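Local coordinates for protein origin of replication complex subunit 1B (Arabidopsis thaliana, PDB 5HH7) that binds replication origins within the origin recognition complex and, through the BAH-PHD cassette present here, engages the unmodified histone H3 tail, at residues D31-R36 against G207-L212; R151-M156 against E214-V219; E173-N178 against R222-L227. One frame throughout, in Å; residues are numbered along the deposited sequence.

All three contacts meet on the mixed beta sheet of the BAH domain, and each joins strands that share a neighbour instead of pairing directly. Along the chain the first segments come in the order 31-36, 151-156 and 173-178, and the second segments follow in the same order, 207-212, 214-219 and 222-227. Contacts 2 and 3 lie side by side, their centres about 6 Å apart; contact 1 is about 13 Å from contact 2 and about 16 Å from contact 3. Strand 210-218 serves contacts 1 and 2 and pairs with both strands of contact 3. It thus leads from the histone-binding loop at contact 1 into the hairpin it forms with strand 223-226.

Contact 1. Residues D31-R36 against G207-L212; sequences DVYVKR and GDDVFL
Strand 31-34 and the turn that leads into strand 210-218 stay well apart, with 9.4 Å between Tyr-33 CA and Asp-209 CA, so one long side chain spans the gap. The Tyr-33 side chain leaves its strand toward 207-212, and its hydroxyl donates a hydrogen bond of 2.7 Å from OH to Asp-209 OD1. The acceptor lies at the edge of the tyrosine ring, near its plane, while the carboxylate stands almost upright to that ring, the planes 78° apart. OD1 is approached on its anti side, 15° out of the carboxylate plane, and OD2 forms a salt bridge with Arg-190. With two such partners the carboxylate is held against rotation.

Phe-211 meets the same hydroxyl from another direction. It presents the edge of its ring, Phe-211 CZ lying 3.2 Å from Tyr-33 OH, and the two side chains cross at about a right angle. Having CG beside the backbone N (chi1 -56°) carries the phenyl group across to the tyrosine, where Phe-211 CE2 comes within 3.9 Å of Tyr-33 CZ.

Just before this anchor, Gly-207 O and Asp-208 N hydrogen-bond side chains of the bound histone peptide, and the Asp-208 carboxylate forms salt bridges with Arg-172 and Arg-123. Strand 188-195 lies between the two segments in the sheet, pairing antiparallel with 31-34 and parallel with 210-218, while helix 122-127 packs on both rings through Leu-126 and also touches Tyr-33 through Met-122 and Arg-123.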
# COMPACT_ATOMS: atom_id res chain seq x y z
N ASP A 31 -8.48 4.68 2.23
CA ASP A 31 -7.44 4.50 1.23
C ASP A 31 -7.70 3.20 0.47
O ASP A 31 -8.04 2.18 1.07
CB ASP A 31 -6.06 4.46 1.90
CG ASP A 31 -5.75 5.74 2.65
OD1 ASP A 31 -5.80 6.83 2.03
OD2 ASP A 31 -5.47 5.67 3.87
N VAL A 32 -7.57 3.24 -0.86
CA VAL A 32 -7.88 2.08 -1.69
C VAL A 32 -6.89 1.89 -2.84
O VAL A 32 -6.30 2.85 -3.33
CB VAL A 32 -9.30 2.20 -2.32
CG1 VAL A 32 -10.39 1.99 -1.27
CG2 VAL A 32 -9.47 3.54 -3.01
N TYR A 33 -6.71 0.63 -3.24
CA TYR A 33 -6.03 0.31 -4.49
C TYR A 33 -7.00 0.55 -5.63
O TYR A 33 -8.19 0.22 -5.51
CB TYR A 33 -5.60 -1.15 -4.53
CG TYR A 33 -4.50 -1.57 -3.59
CD1 TYR A 33 -3.19 -1.15 -3.77
CD2 TYR A 33 -4.76 -2.45 -2.54
CE1 TYR A 33 -2.17 -1.56 -2.92
CE2 TYR A 33 -3.75 -2.87 -1.68
CZ TYR A 33 -2.46 -2.42 -1.88
OH TYR A 33 -1.47 -2.84 -1.03
N VAL A 34 -6.51 1.09 -6.73
CA VAL A 34 -7.36 1.36 -7.89
C VAL A 34 -6.76 0.84 -9.20
O VAL A 34 -5.57 1.00 -9.47
CB VAL A 34 -7.68 2.86 -8.05
CG1 VAL A 34 -8.56 3.11 -9.27
CG2 VAL A 34 -8.35 3.40 -6.79
N LYS A 35 -7.61 0.20 -10.00
CA LYS A 35 -7.25 -0.19 -11.35
C LYS A 35 -8.08 0.65 -12.32
O LYS A 35 -9.27 0.38 -12.52
CB LYS A 35 -7.55 -1.68 -11.57
CG LYS A 35 -7.45 -2.15 -13.02
CD LYS A 35 -6.02 -2.12 -13.51
CE LYS A 35 -5.64 -3.39 -14.26
NZ LYS A 35 -6.27 -3.52 -15.61
N ARG A 36 -7.46 1.66 -12.91
CA ARG A 36 -8.18 2.58 -13.79
C ARG A 36 -8.57 1.92 -15.11
O ARG A 36 -7.92 0.97 -15.56
CB ARG A 36 -7.36 3.84 -14.03
CG ARG A 36 -7.03 4.62 -12.76
CD ARG A 36 -6.37 5.96 -13.07
NE ARG A 36 -7.27 6.88 -13.76
CZ ARG A 36 -6.99 8.16 -14.00
NH1 ARG A 36 -5.84 8.68 -13.60
NH2 ARG A 36 -7.86 8.92 -14.65
N GLY A 207 0.27 -6.55 8.13
CA GLY A 207 0.12 -7.17 6.83
C GLY A 207 0.71 -6.44 5.64
O GLY A 207 1.38 -5.41 5.78
N ASP A 208 0.44 -6.96 4.46
CA ASP A 208 1.11 -6.54 3.23
C ASP A 208 0.63 -5.18 2.70
O ASP A 208 1.31 -4.55 1.89
CB ASP A 208 0.91 -7.59 2.14
CG ASP A 208 1.93 -7.49 1.04
OD1 ASP A 208 3.10 -7.16 1.35
OD2 ASP A 208 1.57 -7.73 -0.14
N ASP A 209 -0.53 -4.74 3.15
CA ASP A 209 -1.17 -3.57 2.56
C ASP A 209 -1.03 -2.32 3.41
O ASP A 209 -1.88 -1.43 3.38
CB ASP A 209 -2.63 -3.89 2.26
CG ASP A 209 -2.78 -5.10 1.35
OD1 ASP A 209 -2.22 -5.07 0.24
OD2 ASP A 209 -3.41 -6.10 1.76
N VAL A 210 0.07 -2.24 4.15
CA VAL A 210 0.34 -1.11 5.03
C VAL A 210 1.40 -0.20 4.42
O VAL A 210 2.48 -0.65 4.03
CB VAL A 210 0.81 -1.59 6.42
CG1 VAL A 210 1.25 -0.40 7.28
CG2 VAL A 210 -0.29 -2.38 7.10
N PHE A 211 1.09 1.09 4.33
CA PHE A 211 2.02 2.05 3.75
C PHE A 211 2.21 3.25 4.66
O PHE A 211 1.41 3.51 5.56
CB PHE A 211 1.52 2.52 2.38
CG PHE A 211 1.29 1.40 1.42
CD1 PHE A 211 2.34 0.90 0.65
CD2 PHE A 211 0.04 0.81 1.30
CE1 PHE A 211 2.13 -0.15 -0.22
CE2 PHE A 211 -0.17 -0.24 0.42
CZ PHE A 211 0.88 -0.72 -0.34
N LEU A 212 3.30 3.98 4.43
CA LEU A 212 3.61 5.19 5.16
C LEU A 212 3.32 6.40 4.28
O LEU A 212 3.71 6.42 3.12
CB LEU A 212 5.09 5.20 5.54
CG LEU A 212 5.66 6.56 5.96
CD1 LEU A 212 5.12 6.96 7.32
CD2 LEU A 212 7.19 6.54 5.97

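Contact 2. Residues R151-M156 against E214-V219; sequences RARWYM and EYEYDV
Arg-153 NH2 forms a salt bridge to Glu-216 OE1, 2.9 Å away, and has a second, weak hydrogen bond to Asn-178 OD1. The Glu-216 oxygen lies at the guanidinium edge, within its plane, yet the N-H...O angle is only 136° and the nitrogen approaches from well above the carboxylate plane. The two flat groups are turned 58° against each other, so the pair is a single-point bridge and not a flat bidentate one. Arg-153 reaches it with a fully extended chain, CG anti to the backbone N. Its stronger polar partner is Thr-177 O, which accepts a hydrogen bond from NE and fixes the guanidinium over the intervening strand. Glu-216 is held from its other oxygen as well, OE2 bonding to Asn-178 ND2; that amide thus bonds to both members of the ion pair and also to Asp-218 OD2.

On the opposite face of the sheet the contact is apolar. Met-156 is extended as far as its sulfur, which lies obliquely beside the Tyr-217 ring in a Met-aromatic contact: SD is 4.1 Å from Tyr-217 CE2 and 5.1 Å from the centroid of that ring. A bend at chi3, -72°, then turns the methyl group to Val-219, bringing Met-156 CE within 4.1 Å of Val-219 CG2.

The contact ties together next-but-one strands of the BAH-domain sheet, at its surface and away from the zinc and histone H3 sites. Strand 175-184 runs between the two segments, antiparallel to 148-156 and parallel to 210-218. Thr-177 on this middle strand packs against Met-156, Thr-161 from a loop touches both Met-156 and Tyr-217, and strand 132-142 pairs with the far edge of 148-156.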
# COMPACT_ATOMS: atom_id res chain seq x y z
N ARG A 151 -14.45 10.57 -5.92
CA ARG A 151 -13.41 11.50 -6.30
C ARG A 151 -12.13 11.01 -5.65
O ARG A 151 -12.01 11.03 -4.42
CB ARG A 151 -13.72 12.93 -5.86
CG ARG A 151 -12.70 13.95 -6.33
CD ARG A 151 -13.14 15.38 -6.05
NE ARG A 151 -12.27 16.36 -6.71
CZ ARG A 151 -11.58 17.29 -6.07
NH1 ARG A 151 -11.66 17.39 -4.75
NH2 ARG A 151 -10.81 18.13 -6.75
N ALA A 152 -11.19 10.54 -6.46
CA ALA A 152 -9.95 9.98 -5.94
C ALA A 152 -8.87 11.04 -5.81
O ALA A 152 -8.68 11.85 -6.71
CB ALA A 152 -9.47 8.86 -6.85
N ARG A 153 -8.18 11.04 -4.67
CA ARG A 153 -6.98 11.86 -4.51
C ARG A 153 -5.79 10.92 -4.56
O ARG A 153 -5.58 10.12 -3.64
CB ARG A 153 -7.01 12.63 -3.19
CG ARG A 153 -5.86 13.63 -3.04
CD ARG A 153 -5.90 14.37 -1.71
NE ARG A 153 -4.76 15.28 -1.57
CZ ARG A 153 -4.53 16.02 -0.49
NH1 ARG A 153 -5.35 15.98 0.55
NH2 ARG A 153 -3.46 16.82 -0.46
N TRP A 154 -5.01 11.02 -5.63
CA TRP A 154 -3.99 10.02 -5.92
C TRP A 154 -2.79 10.05 -4.99
O TRP A 154 -2.26 11.12 -4.67
CB TRP A 154 -3.49 10.16 -7.37
CG TRP A 154 -4.56 9.98 -8.41
CD1 TRP A 154 -5.00 10.91 -9.30
CD2 TRP A 154 -5.32 8.79 -8.66
NE1 TRP A 154 -5.98 10.38 -10.10
CE2 TRP A 154 -6.20 9.08 -9.73
CE3 TRP A 154 -5.34 7.52 -8.10
CZ2 TRP A 154 -7.09 8.14 -10.24
CZ3 TRP A 154 -6.23 6.58 -8.60
CH2 TRP A 154 -7.09 6.90 -9.66
N TYR A 155 -2.35 8.87 -4.56
CA TYR A 155 -1.03 8.73 -3.97
C TYR A 155 -0.04 8.58 -5.12
O TYR A 155 -0.43 8.31 -6.27
CB TYR A 155 -0.96 7.51 -3.05
CG TYR A 155 -1.67 7.68 -1.72
CD1 TYR A 155 -1.06 8.36 -0.67
CD2 TYR A 155 -2.94 7.14 -1.51
CE1 TYR A 155 -1.70 8.52 0.55
CE2 TYR A 155 -3.59 7.30 -0.29
CZ TYR A 155 -2.96 7.99 0.73
OH TYR A 155 -3.59 8.15 1.95
N MET A 156 1.24 8.76 -4.82
CA MET A 156 2.29 8.59 -5.81
C MET A 156 3.52 7.98 -5.15
O MET A 156 3.92 8.41 -4.06
CB MET A 156 2.63 9.92 -6.47
CG MET A 156 3.82 9.86 -7.44
SD MET A 156 4.17 11.45 -8.24
CE MET A 156 2.77 11.58 -9.35
N GLU A 214 3.75 10.61 5.00
CA GLU A 214 3.99 11.77 5.85
C GLU A 214 3.70 13.07 5.10
O GLU A 214 3.29 14.05 5.71
CB GLU A 214 5.44 11.77 6.34
CG GLU A 214 5.80 12.97 7.21
CD GLU A 214 7.08 12.77 8.00
OE1 GLU A 214 7.83 11.81 7.68
OE2 GLU A 214 7.34 13.55 8.93
N TYR A 215 3.91 13.06 3.79
CA TYR A 215 3.87 14.30 3.02
C TYR A 215 2.81 14.37 1.94
O TYR A 215 2.50 13.38 1.27
CB TYR A 215 5.22 14.58 2.36
CG TYR A 215 6.37 14.68 3.33
CD1 TYR A 215 6.63 15.86 4.01
CD2 TYR A 215 7.18 13.58 3.58
CE1 TYR A 215 7.68 15.94 4.91
CE2 TYR A 215 8.23 13.65 4.46
CZ TYR A 215 8.48 14.83 5.13
OH TYR A 215 9.53 14.90 6.01
N GLU A 216 2.29 15.58 1.76
CA GLU A 216 1.55 15.95 0.58
C GLU A 216 2.56 16.42 -0.46
O GLU A 216 3.44 17.22 -0.15
CB GLU A 216 0.58 17.08 0.92
CG GLU A 216 -0.08 17.73 -0.28
CD GLU A 216 -0.87 18.96 0.12
OE1 GLU A 216 -1.81 18.83 0.93
OE2 GLU A 216 -0.53 20.07 -0.36
N TYR A 217 2.44 15.91 -1.68
CA TYR A 217 3.34 16.31 -2.75
C TYR A 217 2.58 17.06 -3.83
O TYR A 217 1.71 16.49 -4.48
CB TYR A 217 4.01 15.07 -3.36
CG TYR A 217 4.91 15.36 -4.55
CD1 TYR A 217 6.07 16.12 -4.41
CD2 TYR A 217 4.62 14.84 -5.81
CE1 TYR A 217 6.90 16.37 -5.49
CE2 TYR A 217 5.45 15.09 -6.91
CZ TYR A 217 6.59 15.85 -6.74
OH TYR A 217 7.42 16.10 -7.81
N ASP A 218 2.89 18.33 -4.02
CA ASP A 218 2.28 19.07 -5.11
C ASP A 218 3.08 18.82 -6.38
O ASP A 218 4.23 19.24 -6.49
CB ASP A 218 2.19 20.57 -4.83
CG ASP A 218 1.32 21.29 -5.84
OD1 ASP A 218 1.84 21.68 -6.91
OD2 ASP A 218 0.11 21.45 -5.58
N VAL A 219 2.46 18.12 -7.32
CA VAL A 219 3.14 17.69 -8.53
C VAL A 219 3.57 18.87 -9.41
O VAL A 219 4.61 18.82 -10.06
CB VAL A 219 2.27 16.70 -9.33
CG1 VAL A 219 2.97 16.26 -10.61
CG2 VAL A 219 1.93 15.48 -8.46

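Contact 3. Residues E173-N178 against R222-L227; sequences ELYLTN and RSFKRL
Segments 173-178 and 222-227 lie one strand apart, with 8.7 Å from Tyr-175 CA to Phe-224 CA and 8.5 Å from Leu-176 CA to Leu-227 CA. Two side-chain pairs bridge the interval, one on each face of the sheet.

Phe-224 turns an edge onto the face of Tyr-175 in a T-shaped stack, the centroids 4.7 Å apart and the planes at 65°. Phe-224 CE2 sits over the centre of the tyrosine ring, 3.5 Å from Tyr-175 CZ. Because Phe-224 CG lies anti to the carbonyl carbon, beside the backbone N (chi1 -64°), the phenyl ring is swung over Tyr-175; the ring of Tyr-217 meets it too. Asn-169 ND2 hydrogen-bonds the tyrosine hydroxyl beyond the stack.

On the other face the leucines touch by one methyl each, Leu-176 CD2 and Leu-227 CD2 being 4.2 Å apart, with their side chains crossing at about a right angle.

Strand 210-218 fills the space between and forms an antiparallel hairpin with 223-226; Arg-222 and Ser-223 both face Asp-218, making a G1 beta bulge where the second strand of this BAH-domain hairpin begins.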
# COMPACT_ATOMS: atom_id res chain seq x y z
N GLU A 173 6.80 3.81 1.44
CA GLU A 173 6.39 5.20 1.55
C GLU A 173 5.67 5.73 0.31
O GLU A 173 6.09 5.48 -0.82
CB GLU A 173 7.57 6.11 1.90
CG GLU A 173 7.17 7.57 2.14
CD GLU A 173 8.29 8.42 2.70
OE1 GLU A 173 9.45 7.94 2.71
OE2 GLU A 173 8.02 9.55 3.14
N LEU A 174 4.57 6.44 0.53
CA LEU A 174 3.82 7.09 -0.53
C LEU A 174 3.73 8.59 -0.25
O LEU A 174 3.83 9.01 0.90
CB LEU A 174 2.39 6.53 -0.59
CG LEU A 174 2.25 5.02 -0.76
CD1 LEU A 174 0.79 4.61 -0.63
CD2 LEU A 174 2.83 4.57 -2.10
N TYR A 175 3.52 9.37 -1.30
CA TYR A 175 3.18 10.79 -1.16
C TYR A 175 1.73 10.97 -1.57
O TYR A 175 1.28 10.35 -2.53
CB TYR A 175 4.05 11.65 -2.07
CG TYR A 175 5.53 11.54 -1.81
CD1 TYR A 175 6.04 11.59 -0.51
CD2 TYR A 175 6.43 11.41 -2.86
CE1 TYR A 175 7.40 11.50 -0.28
CE2 TYR A 175 7.79 11.32 -2.63
CZ TYR A 175 8.27 11.36 -1.34
OH TYR A 175 9.63 11.28 -1.12
N LEU A 176 1.01 11.83 -0.85
CA LEU A 176 -0.36 12.17 -1.25
C LEU A 176 -0.34 13.40 -2.14
O LEU A 176 0.00 14.50 -1.70
CB LEU A 176 -1.23 12.43 -0.02
CG LEU A 176 -2.71 12.66 -0.32
CD1 LEU A 176 -3.26 11.51 -1.15
CD2 LEU A 176 -3.51 12.83 0.96
N THR A 177 -0.70 13.23 -3.41
CA THR A 177 -0.62 14.34 -4.35
C THR A 177 -1.82 15.26 -4.25
O THR A 177 -2.77 14.98 -3.51
CB THR A 177 -0.53 13.84 -5.81
OG1 THR A 177 -1.82 13.36 -6.22
CG2 THR A 177 0.50 12.73 -5.93
N ASN A 178 -1.77 16.36 -4.99
CA ASN A 178 -2.92 17.22 -5.16
C ASN A 178 -3.57 16.98 -6.53
O ASN A 178 -4.20 17.87 -7.09
CB ASN A 178 -2.53 18.69 -4.99
CG ASN A 178 -2.04 18.99 -3.59
OD1 ASN A 178 -2.56 18.45 -2.61
ND2 ASN A 178 -1.03 19.85 -3.48
N ARG A 222 6.32 20.70 -7.40
CA ARG A 222 7.32 19.72 -6.99
C ARG A 222 7.80 20.03 -5.58
O ARG A 222 9.00 20.09 -5.30
CB ARG A 222 8.48 19.68 -7.99
CG ARG A 222 8.03 19.15 -9.34
CD ARG A 222 9.00 19.49 -10.46
NE ARG A 222 8.48 19.04 -11.75
CZ ARG A 222 9.04 19.32 -12.92
NH1 ARG A 222 10.15 20.05 -12.97
NH2 ARG A 222 8.50 18.87 -14.04
N SER A 223 6.84 20.23 -4.69
CA SER A 223 7.12 20.65 -3.32
C SER A 223 6.39 19.75 -2.32
O SER A 223 5.37 19.14 -2.65
CB SER A 223 6.70 22.11 -3.12
OG SER A 223 5.31 22.27 -3.39
N PHE A 224 6.92 19.69 -1.11
CA PHE A 224 6.35 18.83 -0.07
C PHE A 224 5.82 19.64 1.10
O PHE A 224 6.37 20.69 1.45
CB PHE A 224 7.39 17.83 0.43
CG PHE A 224 7.85 16.85 -0.61
CD1 PHE A 224 8.93 17.14 -1.42
CD2 PHE A 224 7.19 15.64 -0.78
CE1 PHE A 224 9.36 16.24 -2.38
CE2 PHE A 224 7.61 14.74 -1.74
CZ PHE A 224 8.69 15.04 -2.54
N LYS A 225 4.76 19.13 1.71
CA LYS A 225 4.17 19.72 2.90
C LYS A 225 3.75 18.58 3.80
O LYS A 225 3.29 17.54 3.32
CB LYS A 225 2.96 20.57 2.51
CG LYS A 225 2.32 21.33 3.66
CD LYS A 225 1.16 22.18 3.14
CE LYS A 225 0.47 22.95 4.26
NZ LYS A 225 -0.61 23.84 3.73
N ARG A 226 3.92 18.74 5.11
CA ARG A 226 3.49 17.71 6.04
C ARG A 226 1.97 17.61 6.05
O ARG A 226 1.27 18.62 6.02
CB ARG A 226 3.98 18.02 7.45
CG ARG A 226 5.45 17.72 7.68
CD ARG A 226 5.86 18.16 9.08
NE ARG A 226 7.21 17.71 9.43
CZ ARG A 226 7.80 17.97 10.59
NH1 ARG A 226 7.17 18.69 11.51
NH2 ARG A 226 9.03 17.53 10.83
N LEU A 227 1.46 16.38 6.07
CA LEU A 227 0.02 16.17 6.24
C LEU A 227 -0.40 16.64 7.63
O LEU A 227 -1.52 17.13 7.82
CB LEU A 227 -0.33 14.69 6.06
CG LEU A 227 -0.32 14.14 4.63
CD1 LEU A 227 -0.76 12.69 4.63
CD2 LEU A 227 -1.23 14.97 3.73